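Local coordinates for protein transcriptional repressor PadR (Bacillus cereus, PDB 6JYI) that probably binds DNA as a dimeric transcription factor of the PadR family, repressing transcription through N-terminal winged helix-turn-helix domains, at residues 9-14 and 49-53; 27-31 and 43-47; 135-139 and 152-156. One frame throughout, in Å; residues are numbered along the deposited sequence.

Interaction 1: 9-14 and 49-53; sequences GRDVVL and TLRQL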
ATOM      1  N   GLY A   9      -5.660  12.051   3.239  1.00 25.73           N
ATOM      2  CA  GLY A   9      -6.487  11.481   4.295  1.00 25.85           C
ATOM      3  C   GLY A   9      -7.801  12.214   4.522  1.00 25.26           C
ATOM      4  O   GLY A   9      -8.819  11.578   4.764  1.00 25.60           O
ATOM      5  N   ARG A  10      -7.775  13.543   4.483  1.00 24.67           N
ATOM      6  CA  ARG A  10      -8.971  14.362   4.660  1.00 26.23           C
ATOM      7  C   ARG A  10     -10.017  14.057   3.548  1.00 26.28           C
ATOM      8  O   ARG A  10     -11.220  14.017   3.791  1.00 24.49           O
ATOM      9  CB  ARG A  10      -8.601  15.828   4.607  1.00 26.89           C
ATOM     10  CG  ARG A  10      -7.681  16.292   5.710  1.00 28.04           C
ATOM     11  CD  ARG A  10      -6.948  17.564   5.300  1.00 29.88           C
ATOM     12  NE  ARG A  10      -7.850  18.677   4.938  1.00 27.66           N
ATOM     13  CZ  ARG A  10      -8.152  19.710   5.722  1.00 28.40           C
ATOM     14  NH1 ARG A  10      -7.659  19.795   6.955  1.00 30.09           N
ATOM     15  NH2 ARG A  10      -8.959  20.676   5.276  1.00 28.62           N
ATOM     16  N   ASP A  11      -9.535  13.810   2.349  1.00 26.31           N
ATOM     17  CA  ASP A  11     -10.452  13.524   1.202  1.00 27.66           C
ATOM     18  C   ASP A  11     -11.089  12.176   1.242  1.00 27.46           C
ATOM     19  O   ASP A  11     -12.171  12.006   0.677  1.00 29.19           O
ATOM     20  CB  ASP A  11      -9.728  13.734  -0.108  1.00 28.35           C
ATOM     21  CG  ASP A  11      -9.095  15.045  -0.147  1.00 29.61           C
ATOM     22  OD1 ASP A  11      -9.849  16.016  -0.035  1.00 38.88           O
ATOM     23  OD2 ASP A  11      -7.849  15.141  -0.240  1.00 32.82           O
ATOM     24  N   VAL A  12     -10.468  11.218   1.940  1.00 26.78           N
ATOM     25  CA  VAL A  12     -11.143   9.965   2.193  1.00 27.24           C
ATOM     26  C   VAL A  12     -12.436  10.230   2.971  1.00 24.76           C
ATOM     27  O   VAL A  12     -13.514   9.736   2.598  1.00 23.62           O
ATOM     28  CB  VAL A  12     -10.286   8.936   2.994  1.00 28.44           C
ATOM     29  CG1 VAL A  12     -11.109   7.720   3.297  1.00 33.05           C
ATOM     30  CG2 VAL A  12      -8.968   8.545   2.264  1.00 32.15           C
ATOM     31  N   VAL A  13     -12.321  11.024   4.037  1.00 22.26           N
ATOM     32  CA  VAL A  13     -13.465  11.368   4.874  1.00 21.46           C
ATOM     33  C   VAL A  13     -14.461  12.213   4.120  1.00 20.82           C
ATOM     34  O   VAL A  13     -15.643  11.912   4.123  1.00 21.73           O
ATOM     35  CB  VAL A  13     -13.014  12.075   6.178  1.00 21.67           C
ATOM     36  CG1 VAL A  13     -14.217  12.595   6.957  1.00 21.16           C
ATOM     37  CG2 VAL A  13     -12.156  11.086   7.018  1.00 24.14           C
ATOM     38  N   LEU A  14     -13.997  13.260   3.435  1.00 20.62           N
ATOM     39  CA  LEU A  14     -14.928  14.122   2.661  1.00 20.99           C
ATOM     40  C   LEU A  14     -15.636  13.350   1.599  1.00 20.72           C
ATOM     41  O   LEU A  14     -16.874  13.486   1.412  1.00 21.89           O
ATOM     42  CB  LEU A  14     -14.200  15.325   2.048  1.00 20.57           C
ATOM     43  CG  LEU A  14     -13.660  16.299   3.103  1.00 22.07           C
ATOM     44  CD1 LEU A  14     -12.675  17.349   2.474  1.00 22.85           C
ATOM     45  CD2 LEU A  14     -14.818  17.040   3.769  1.00 20.54           C
ATOM     46  N   THR A  49      -9.100  13.798  12.306  1.00 31.16           N
ATOM     47  CA  THR A  49      -9.417  14.362  10.994  1.00 29.18           C
ATOM     48  C   THR A  49     -10.826  14.961  10.975  1.00 27.80           C
ATOM     49  O   THR A  49     -11.026  16.052  10.439  1.00 28.19           O
ATOM     50  CB  THR A  49      -9.257  13.318   9.868  1.00 28.76           C
ATOM     51  OG1 THR A  49      -7.921  12.850   9.857  1.00 28.23           O
ATOM     52  CG2 THR A  49      -9.562  13.924   8.458  1.00 28.39           C
ATOM     53  N   LEU A  50     -11.793  14.264  11.568  1.00 27.43           N
ATOM     54  CA  LEU A  50     -13.145  14.779  11.674  1.00 27.09           C
ATOM     55  C   LEU A  50     -13.156  16.112  12.440  1.00 28.43           C
ATOM     56  O   LEU A  50     -13.740  17.101  11.985  1.00 28.16           O
ATOM     57  CB  LEU A  50     -14.059  13.752  12.352  1.00 26.92           C
ATOM     58  CG  LEU A  50     -14.414  12.525  11.517  1.00 26.21           C
ATOM     59  CD1 LEU A  50     -14.975  11.390  12.383  1.00 29.10           C
ATOM     60  CD2 LEU A  50     -15.383  12.928  10.418  1.00 24.25           C
ATOM     61  N   ARG A  51     -12.429  16.176  13.547  1.00 30.48           N
ATOM     62  CA  ARG A  51     -12.423  17.373  14.400  1.00 32.35           C
ATOM     63  C   ARG A  51     -11.793  18.550  13.641  1.00 31.84           C
ATOM     64  O   ARG A  51     -12.262  19.680  13.735  1.00 31.73           O
ATOM     65  CB  ARG A  51     -11.672  17.099  15.715  1.00 34.97           C
ATOM     66  CG  ARG A  51     -11.339  18.347  16.569  1.00 41.59           C
ATOM     67  CD  ARG A  51     -12.502  19.373  16.768  1.00 48.72           C
ATOM     68  NE  ARG A  51     -13.796  18.793  17.148  1.00 52.96           N
ATOM     69  CZ  ARG A  51     -14.060  18.208  18.323  1.00 58.22           C
ATOM     70  NH1 ARG A  51     -13.108  18.077  19.252  1.00 60.75           N
ATOM     71  NH2 ARG A  51     -15.283  17.724  18.567  1.00 58.61           N
ATOM     72  N   GLN A  52     -10.755  18.271  12.865  1.00 31.01           N
ATOM     73  CA  GLN A  52     -10.077  19.321  12.108  1.00 30.75           C
ATOM     74  C   GLN A  52     -10.980  19.860  10.986  1.00 28.87           C
ATOM     75  O   GLN A  52     -11.080  21.087  10.753  1.00 28.71           O
ATOM     76  CB  GLN A  52      -8.768  18.804  11.529  1.00 30.05           C
ATOM     77  CG  GLN A  52      -7.948  19.901  10.766  1.00 31.74           C
ATOM     78  CD  GLN A  52      -7.667  21.119  11.621  1.00 33.92           C
ATOM     79  OE1 GLN A  52      -7.409  21.002  12.827  1.00 35.49           O
ATOM     80  NE2 GLN A  52      -7.709  22.314  11.007  1.00 36.55           N
ATOM     81  N   LEU A  53     -11.648  18.939  10.313  1.00 26.60           N
ATOM     82  CA  LEU A  53     -12.553  19.304   9.227  1.00 26.11           C
ATOM     83  C   LEU A  53     -13.711  20.129   9.816  1.00 26.91           C
ATOM     84  O   LEU A  53     -14.158  21.094   9.204  1.00 28.45           O
ATOM     85  CB  LEU A  53     -13.045  18.058   8.487  1.00 25.33           C
ATOM     86  CG  LEU A  53     -11.987  17.348   7.642  1.00 24.81           C
ATOM     87  CD1 LEU A  53     -12.533  16.005   7.198  1.00 25.72           C
ATOM     88  CD2 LEU A  53     -11.550  18.212   6.396  1.00 24.46           C
TER

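Interaction 2: 27-31 and 43-47; sequences IKIVF and FGMIY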
ATOM      1  N   ILE A  27     -18.316   5.759   9.784  1.00 26.70           N
ATOM      2  CA  ILE A  27     -17.102   6.113   9.114  1.00 26.36           C
ATOM      3  C   ILE A  27     -15.988   5.110   9.448  1.00 26.77           C
ATOM      4  O   ILE A  27     -15.300   4.619   8.534  1.00 25.12           O
ATOM      5  CB  ILE A  27     -16.655   7.537   9.483  1.00 26.09           C
ATOM      6  CG1 ILE A  27     -17.668   8.522   8.900  1.00 27.03           C
ATOM      7  CG2 ILE A  27     -15.256   7.790   8.957  1.00 24.30           C
ATOM      8  CD1 ILE A  27     -17.473   9.950   9.390  1.00 29.16           C
ATOM      9  N   LYS A  28     -15.830   4.792  10.732  1.00 27.74           N
ATOM     10  CA  LYS A  28     -14.854   3.805  11.135  1.00 28.59           C
ATOM     11  C   LYS A  28     -15.079   2.425  10.477  1.00 29.28           C
ATOM     12  O   LYS A  28     -14.135   1.763  10.044  1.00 27.85           O
ATOM     13  CB  LYS A  28     -14.792   3.670  12.663  1.00 32.01           C
ATOM     14  CG  LYS A  28     -13.972   4.824  13.303  1.00 33.49           C
ATOM     15  CD  LYS A  28     -13.994   4.857  14.820  1.00 35.73           C
ATOM     16  CE  LYS A  28     -13.359   3.676  15.438  1.00 37.18           C
ATOM     17  NZ  LYS A  28     -13.304   3.794  16.912  1.00 38.67           N
ATOM     18  N   ILE A  29     -16.316   1.968  10.428  1.00 29.59           N
ATOM     19  CA  ILE A  29     -16.555   0.628   9.885  1.00 31.47           C
ATOM     20  C   ILE A  29     -16.249   0.639   8.387  1.00 29.39           C
ATOM     21  O   ILE A  29     -15.602  -0.277   7.913  1.00 28.98           O
ATOM     22  CB  ILE A  29     -17.961   0.100  10.181  1.00 32.97           C
ATOM     23  CG1 ILE A  29     -18.282   0.215  11.682  1.00 35.71           C
ATOM     24  CG2 ILE A  29     -18.074  -1.382   9.757  1.00 36.74           C
ATOM     25  CD1 ILE A  29     -17.807  -0.947  12.571  1.00 42.27           C
ATOM     26  N   VAL A  30     -16.668   1.669   7.651  1.00 28.13           N
ATOM     27  CA  VAL A  30     -16.350   1.722   6.199  1.00 29.11           C
ATOM     28  C   VAL A  30     -14.847   1.707   5.987  1.00 28.53           C
ATOM     29  O   VAL A  30     -14.337   1.027   5.104  1.00 26.61           O
ATOM     30  CB  VAL A  30     -16.923   2.927   5.433  1.00 29.30           C
ATOM     31  CG1 VAL A  30     -16.758   2.642   3.899  1.00 31.96           C
ATOM     32  CG2 VAL A  30     -18.367   3.070   5.703  1.00 33.62           C
ATOM     33  N   PHE A  31     -14.133   2.431   6.839  1.00 29.86           N
ATOM     34  CA  PHE A  31     -12.680   2.410   6.805  1.00 31.16           C
ATOM     35  C   PHE A  31     -12.101   1.007   7.010  1.00 32.98           C
ATOM     36  O   PHE A  31     -11.212   0.585   6.264  1.00 32.81           O
ATOM     37  CB  PHE A  31     -12.086   3.324   7.867  1.00 32.62           C
ATOM     38  CG  PHE A  31     -11.455   4.558   7.323  1.00 35.55           C
ATOM     39  CD1 PHE A  31     -10.129   4.550   6.977  1.00 39.54           C
ATOM     40  CD2 PHE A  31     -12.195   5.707   7.135  1.00 40.09           C
ATOM     41  CE1 PHE A  31      -9.514   5.635   6.471  1.00 39.82           C
ATOM     42  CE2 PHE A  31     -11.586   6.852   6.620  1.00 41.07           C
ATOM     43  CZ  PHE A  31     -10.226   6.812   6.292  1.00 41.69           C
ATOM     44  N   PHE A  43      -6.265   4.901  10.083  1.00 46.39           N
ATOM     45  CA  PHE A  43      -7.470   4.533  10.837  1.00 45.40           C
ATOM     46  C   PHE A  43      -7.548   5.319  12.125  1.00 44.73           C
ATOM     47  O   PHE A  43      -8.602   5.872  12.462  1.00 43.60           O
ATOM     48  CB  PHE A  43      -7.510   3.034  11.144  1.00 46.69           C
ATOM     49  CG  PHE A  43      -8.702   2.610  11.968  1.00 47.95           C
ATOM     50  CD1 PHE A  43      -9.945   2.413  11.370  1.00 47.73           C
ATOM     51  CD2 PHE A  43      -8.579   2.395  13.337  1.00 49.95           C
ATOM     52  CE1 PHE A  43     -11.050   2.003  12.126  1.00 47.63           C
ATOM     53  CE2 PHE A  43      -9.671   1.978  14.099  1.00 51.55           C
ATOM     54  CZ  PHE A  43     -10.909   1.785  13.497  1.00 49.41           C
ATOM     55  N   GLY A  44      -6.425   5.366  12.830  1.00 45.36           N
ATOM     56  CA  GLY A  44      -6.340   6.025  14.145  1.00 46.02           C
ATOM     57  C   GLY A  44      -6.537   7.529  14.057  1.00 44.52           C
ATOM     58  O   GLY A  44      -6.858   8.184  15.052  1.00 45.49           O
HETATM   59  N   MSE A  45      -6.352   8.075  12.859  1.00 41.94           N
HETATM   60  CA  MSE A  45      -6.544   9.499  12.630  1.00 40.87           C
HETATM   61  C   MSE A  45      -7.979   9.930  12.235  1.00 37.60           C
HETATM   62  O   MSE A  45      -8.195  11.101  11.999  1.00 36.03           O
HETATM   63  CB  MSE A  45      -5.525   9.991  11.595  1.00 40.67           C
HETATM   64  CG  MSE A  45      -4.097  10.083  12.206  1.00 46.17           C
HETATM   65 SE   MSE A  45      -4.017  11.250  13.837  1.00 56.09          SE
HETATM   66  CE  MSE A  45      -4.450  12.876  12.848  1.00 55.10           C
ATOM     67  N   ILE A  46      -8.947   9.009  12.218  1.00 36.45           N
ATOM     68  CA  ILE A  46     -10.335   9.358  11.824  1.00 33.72           C
ATOM     69  C   ILE A  46     -10.944  10.466  12.677  1.00 33.38           C
ATOM     70  O   ILE A  46     -11.400  11.470  12.154  1.00 31.08           O
ATOM     71  CB  ILE A  46     -11.260   8.097  11.791  1.00 34.40           C
ATOM     72  CG1 ILE A  46     -10.864   7.206  10.626  1.00 34.44           C
ATOM     73  CG2 ILE A  46     -12.734   8.470  11.651  1.00 32.10           C
ATOM     74  CD1 ILE A  46     -11.629   5.882  10.588  1.00 37.35           C
ATOM     75  N   TYR A  47     -10.975  10.309  13.991  1.00 34.63           N
ATOM     76  CA  TYR A  47     -11.563  11.376  14.823  1.00 35.76           C
ATOM     77  C   TYR A  47     -10.780  12.702  14.778  1.00 35.55           C
ATOM     78  O   TYR A  47     -11.389  13.762  14.604  1.00 34.69           O
ATOM     79  CB  TYR A  47     -11.844  10.905  16.263  1.00 38.00           C
ATOM     80  CG  TYR A  47     -13.096  10.073  16.321  1.00 38.81           C
ATOM     81  CD1 TYR A  47     -14.345  10.629  16.006  1.00 39.69           C
ATOM     82  CD2 TYR A  47     -13.045   8.727  16.659  1.00 42.42           C
ATOM     83  CE1 TYR A  47     -15.506   9.872  16.042  1.00 38.28           C
ATOM     84  CE2 TYR A  47     -14.210   7.957  16.687  1.00 43.72           C
ATOM     85  CZ  TYR A  47     -15.435   8.539  16.359  1.00 41.69           C
ATOM     86  OH  TYR A  47     -16.585   7.790  16.376  1.00 41.84           O
TER

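Interaction 3: 135-139 and 152-156; sequences LRLKY and ISLDV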
ATOM      1  N   LEU A 135     -14.167  -8.834   1.269  1.00 48.87           N
ATOM      2  CA  LEU A 135     -14.337  -7.597   0.523  1.00 46.23           C
ATOM      3  C   LEU A 135     -15.613  -7.531  -0.301  1.00 44.63           C
ATOM      4  O   LEU A 135     -16.311  -6.537  -0.289  1.00 42.31           O
ATOM      5  CB  LEU A 135     -13.115  -7.382  -0.372  1.00 45.31           C
ATOM      6  CG  LEU A 135     -12.769  -5.976  -0.829  1.00 45.58           C
ATOM      7  CD1 LEU A 135     -12.845  -4.982   0.342  1.00 47.20           C
ATOM      8  CD2 LEU A 135     -11.391  -5.986  -1.463  1.00 43.62           C
ATOM      9  N   ARG A 136     -15.909  -8.611  -1.004  1.00 44.41           N
ATOM     10  CA  ARG A 136     -17.090  -8.678  -1.866  1.00 44.47           C
ATOM     11  C   ARG A 136     -18.360  -8.316  -1.042  1.00 43.48           C
ATOM     12  O   ARG A 136     -19.115  -7.388  -1.357  1.00 42.49           O
ATOM     13  CB  ARG A 136     -17.171 -10.090  -2.513  1.00 46.55           C
ATOM     14  CG  ARG A 136     -15.751 -10.858  -2.615  1.00 48.89           C
ATOM     15  CD  ARG A 136     -15.759 -12.166  -3.462  1.00 55.05           C
ATOM     16  NE  ARG A 136     -15.432 -11.945  -4.887  1.00 56.82           N
ATOM     17  CZ  ARG A 136     -14.691 -12.758  -5.657  1.00 60.00           C
ATOM     18  NH1 ARG A 136     -14.141 -13.871  -5.173  1.00 61.47           N
ATOM     19  NH2 ARG A 136     -14.471 -12.440  -6.935  1.00 60.13           N
ATOM     20  N   LEU A 137     -18.545  -9.033   0.043  1.00 43.59           N
ATOM     21  CA  LEU A 137     -19.703  -8.843   0.919  1.00 43.56           C
ATOM     22  C   LEU A 137     -19.770  -7.417   1.518  1.00 41.86           C
ATOM     23  O   LEU A 137     -20.842  -6.797   1.614  1.00 40.75           O
ATOM     24  CB  LEU A 137     -19.661  -9.885   2.017  1.00 46.06           C
ATOM     25  CG  LEU A 137     -20.299 -11.251   1.673  1.00 48.81           C
ATOM     26  CD1 LEU A 137     -20.374 -12.081   2.937  1.00 51.82           C
ATOM     27  CD2 LEU A 137     -21.687 -11.117   1.030  1.00 48.68           C
ATOM     28  N   LYS A 138     -18.615  -6.881   1.874  1.00 40.11           N
ATOM     29  CA  LYS A 138     -18.563  -5.511   2.389  1.00 39.54           C
ATOM     30  C   LYS A 138     -18.953  -4.447   1.352  1.00 37.40           C
ATOM     31  O   LYS A 138     -19.562  -3.457   1.706  1.00 36.92           O
ATOM     32  CB  LYS A 138     -17.185  -5.237   2.963  1.00 39.70           C
ATOM     33  CG  LYS A 138     -16.815  -6.163   4.133  1.00 41.83           C
ATOM     34  CD  LYS A 138     -17.901  -6.238   5.174  1.00 45.76           C
ATOM     35  CE  LYS A 138     -17.410  -6.856   6.467  1.00 49.05           C
ATOM     36  NZ  LYS A 138     -18.570  -7.195   7.301  1.00 47.91           N
ATOM     37  N   TYR A 139     -18.622  -4.644   0.077  1.00 36.56           N
ATOM     38  CA  TYR A 139     -19.058  -3.679  -0.958  1.00 35.39           C
ATOM     39  C   TYR A 139     -20.577  -3.713  -1.152  1.00 36.05           C
ATOM     40  O   TYR A 139     -21.191  -2.694  -1.382  1.00 35.49           O
ATOM     41  CB  TYR A 139     -18.339  -3.918  -2.291  1.00 34.84           C
ATOM     42  CG  TYR A 139     -17.055  -3.161  -2.479  1.00 33.09           C
ATOM     43  CD1 TYR A 139     -15.931  -3.461  -1.727  1.00 34.30           C
ATOM     44  CD2 TYR A 139     -16.955  -2.156  -3.423  1.00 32.31           C
ATOM     45  CE1 TYR A 139     -14.735  -2.799  -1.937  1.00 32.60           C
ATOM     46  CE2 TYR A 139     -15.762  -1.465  -3.623  1.00 32.22           C
ATOM     47  CZ  TYR A 139     -14.659  -1.800  -2.880  1.00 32.32           C
ATOM     48  OH  TYR A 139     -13.480  -1.129  -3.076  1.00 35.92           O
ATOM     49  N   ILE A 152     -14.773  -1.033 -10.114  1.00 25.99           N
ATOM     50  CA  ILE A 152     -13.343  -1.180 -10.494  1.00 25.12           C
ATOM     51  C   ILE A 152     -12.452  -1.326  -9.250  1.00 25.52           C
ATOM     52  O   ILE A 152     -11.581  -2.200  -9.222  1.00 24.99           O
ATOM     53  CB  ILE A 152     -12.850  -0.046 -11.422  1.00 24.73           C
ATOM     54  CG1 ILE A 152     -13.690  -0.018 -12.694  1.00 24.03           C
ATOM     55  CG2 ILE A 152     -11.311  -0.181 -11.754  1.00 24.23           C
ATOM     56  CD1 ILE A 152     -13.415   1.164 -13.631  1.00 26.45           C
ATOM     57  N   SER A 153     -12.683  -0.535  -8.208  1.00 25.46           N
ATOM     58  CA  SER A 153     -11.837  -0.636  -6.998  1.00 26.69           C
ATOM     59  C   SER A 153     -11.887  -2.019  -6.400  1.00 27.29           C
ATOM     60  O   SER A 153     -10.856  -2.580  -6.044  1.00 27.99           O
ATOM     61  CB  SER A 153     -12.144   0.452  -5.925  1.00 27.01           C
ATOM     62  OG  SER A 153     -13.441   0.374  -5.390  1.00 31.05           O
ATOM     63  N   LEU A 154     -13.088  -2.591  -6.303  1.00 26.38           N
ATOM     64  CA  LEU A 154     -13.247  -3.961  -5.836  1.00 26.41           C
ATOM     65  C   LEU A 154     -12.546  -4.966  -6.714  1.00 26.94           C
ATOM     66  O   LEU A 154     -11.772  -5.814  -6.217  1.00 26.88           O
ATOM     67  CB  LEU A 154     -14.737  -4.329  -5.755  1.00 26.55           C
ATOM     68  CG  LEU A 154     -15.146  -5.751  -5.423  1.00 28.05           C
ATOM     69  CD1 LEU A 154     -14.578  -6.173  -4.051  1.00 31.02           C
ATOM     70  CD2 LEU A 154     -16.709  -5.896  -5.499  1.00 27.28           C
ATOM     71  N   ASP A 155     -12.852  -4.927  -8.008  1.00 27.25           N
ATOM     72  CA  ASP A 155     -12.368  -5.976  -8.918  1.00 27.87           C
ATOM     73  C   ASP A 155     -10.851  -5.908  -9.092  1.00 27.77           C
ATOM     74  O   ASP A 155     -10.202  -6.930  -9.236  1.00 27.19           O
ATOM     75  CB  ASP A 155     -13.026  -5.863 -10.271  1.00 27.96           C
ATOM     76  CG  ASP A 155     -14.509  -6.186 -10.222  1.00 30.19           C
ATOM     77  OD1 ASP A 155     -15.016  -6.487  -9.122  1.00 31.69           O
ATOM     78  OD2 ASP A 155     -15.144  -6.133 -11.284  1.00 31.28           O
ATOM     79  N   VAL A 156     -10.289  -4.711  -9.080  1.00 27.60           N
ATOM     80  CA  VAL A 156      -8.828  -4.598  -9.159  1.00 27.56           C
ATOM     81  C   VAL A 156      -8.182  -5.205  -7.915  1.00 29.34           C
ATOM     82  O   VAL A 156      -7.208  -5.997  -7.998  1.00 28.32           O
ATOM     83  CB  VAL A 156      -8.385  -3.153  -9.440  1.00 27.87           C
ATOM     84  CG1 VAL A 156      -6.863  -3.000  -9.387  1.00 28.23           C
ATOM     85  CG2 VAL A 156      -8.879  -2.730 -10.828  1.00 25.74           C
TER

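Interaction 1: 9-14 and 49-53
In the three-helix core of the winged helix-turn-helix domain, Val13 of helix 8-19 sits between Leu50 and Leu53 of helix 46-55. Its CG1, anti to the backbone N (chi1 172°), reaches across to both leucines, lying 3.7 Å from Leu50 CD2 and 3.8 Å from Leu53 CD1. The other branch, CG2, faces the methyl CG2 of Thr49 at 4.1 Å. A short, branched valine suits this place because each of its methyls can serve a different neighbour. Leu14 adds its CD1 to the same cluster, 4.2 Å from Leu53 CD2.

Segments 9-14 and 49-53 cross nearly at a right angle, 82° between their directions, their axes approaching to 10.3 Å. Helix 46-55 is the second helix of the helix-turn-helix and, as in other winged-helix proteins, would be the recognition helix, while helix 8-19 lies behind it; strand 59-64 of the wing brings Ile59 onto Leu14, Leu50 and Leu53.

At the edge of this core the Arg10 side chain passes at a slant across those of Thr49 and Leu53. Thr49 CG2 lies 3.9 Å from Arg10 CA, and Leu53 CD2 sits over the centre of one face of the guanidinium, 3.7 Å from Arg10 NH2. That NH2 forms a salt bridge with Glu56 and NE one with Glu84, so the charge is paired while the face packs on the leucine methyl. Thr49 turns OG1 back to the carbonyl oxygen of Met45, leaving its methyl for the arginine and valine.

Interaction 2: 27-31 and 43-47
This is a hydrophobic contact within the helix-turn-helix itself, where Ile46 of helix 46-55 inserts between Ile27, Lys28 and Phe31 of helix 24-35. The Ile46 side chain is extended (chi2 175°), which carries CD1 over one face of the Phe31 ring, 3.9 Å from its centroid and 29° off the normal, a CH-pi contact. Its other branch, CG2, meets Ile27 CG2 at 3.8 Å. Beta-branched isoleucine suits the place because it can send one arm to the ring and the other to an aliphatic neighbour.

Lys28 forms the outer wall. Its CG packs against Ile46 CD1 at 3.7 Å; further out, its CD lies 3.6 Å from Tyr47 CE2. A bend at chi3 (64°) then turns CE back to Phe43 CZ, 3.7 Å away, so that the methylene chain runs between the two aromatic residues and crosses each at about a right angle. Phe43 also sets its CD1 edge 4.2 Å from Phe31 CB.

The fit between the helices thus depends on shape and dispersion; lysine takes part through its methylenes, which let it shield the isoleucine and still end in an ammonium group near the surface.

Interaction 3: 135-139 and 152-156
Leu135 opens the contact by laying its CG against Leu154 CD1 at 3.7 Å, the two side chains passing side by side and pointing opposite ways. With CG anti to the backbone N (chi1 -156°), that carbon is carried to the leucine methyl. At Arg136 it is the backbone N that meets Leu154 CD1, at 4.1 Å; the long charged side chain suits this exposed margin, its NH2 still 6.4 Å from Asp155 OD1, too far for a salt bridge. Asp155 instead pairs through OD2 with Lys171 of the second subunit.

One turn after Leu135, Tyr139 directs its ring across the interface. Leu154 CB sits over the centre of one face, 3.8 Å from the centroid and only 13° off the normal, making a CH-pi contact, while Leu154 CD1 lies 3.8 Å from Tyr139 CD1. Beyond the ring edge Tyr139 OH and Ser153 OG share a hydrogen bond of 2.8 Å. Tyrosine thus gives an apolar face to leucine and a hydroxyl to serine, whose OG is also bonded to the carbonyl oxygen of Glu150, so a buried polar pair is satisfied.

With the axes of 135-139 and 152-156 10.6 Å apart at closest and their directions 171° apart, the arrangement is an antiparallel helical hairpin, as in the C-terminal dimerisation region of PadR-family regulators.

Overall arrangement
Interactions 1 and 2 belong to one hydrophobic core: their centres are about 10 Å apart, both draw on helix 46-55, and they meet where Val12 CG1 touches Phe31 CZ at 3.3 Å and Leu50 CD2 touches Ile27 CD1 at 3.8 Å. Together they set helix 46-55, the likely DNA-reading helix, against the two helices before it. Interaction 3 follows later in the chain, its centre about 18 Å from that of interaction 2 and about 23 Å from that of interaction 1, without direct touch. Helix 24-35 bridges the gap, since Val34 packs on Tyr139. The second subunit comes within reach of all three, most extensively at 135-139 and 152-156.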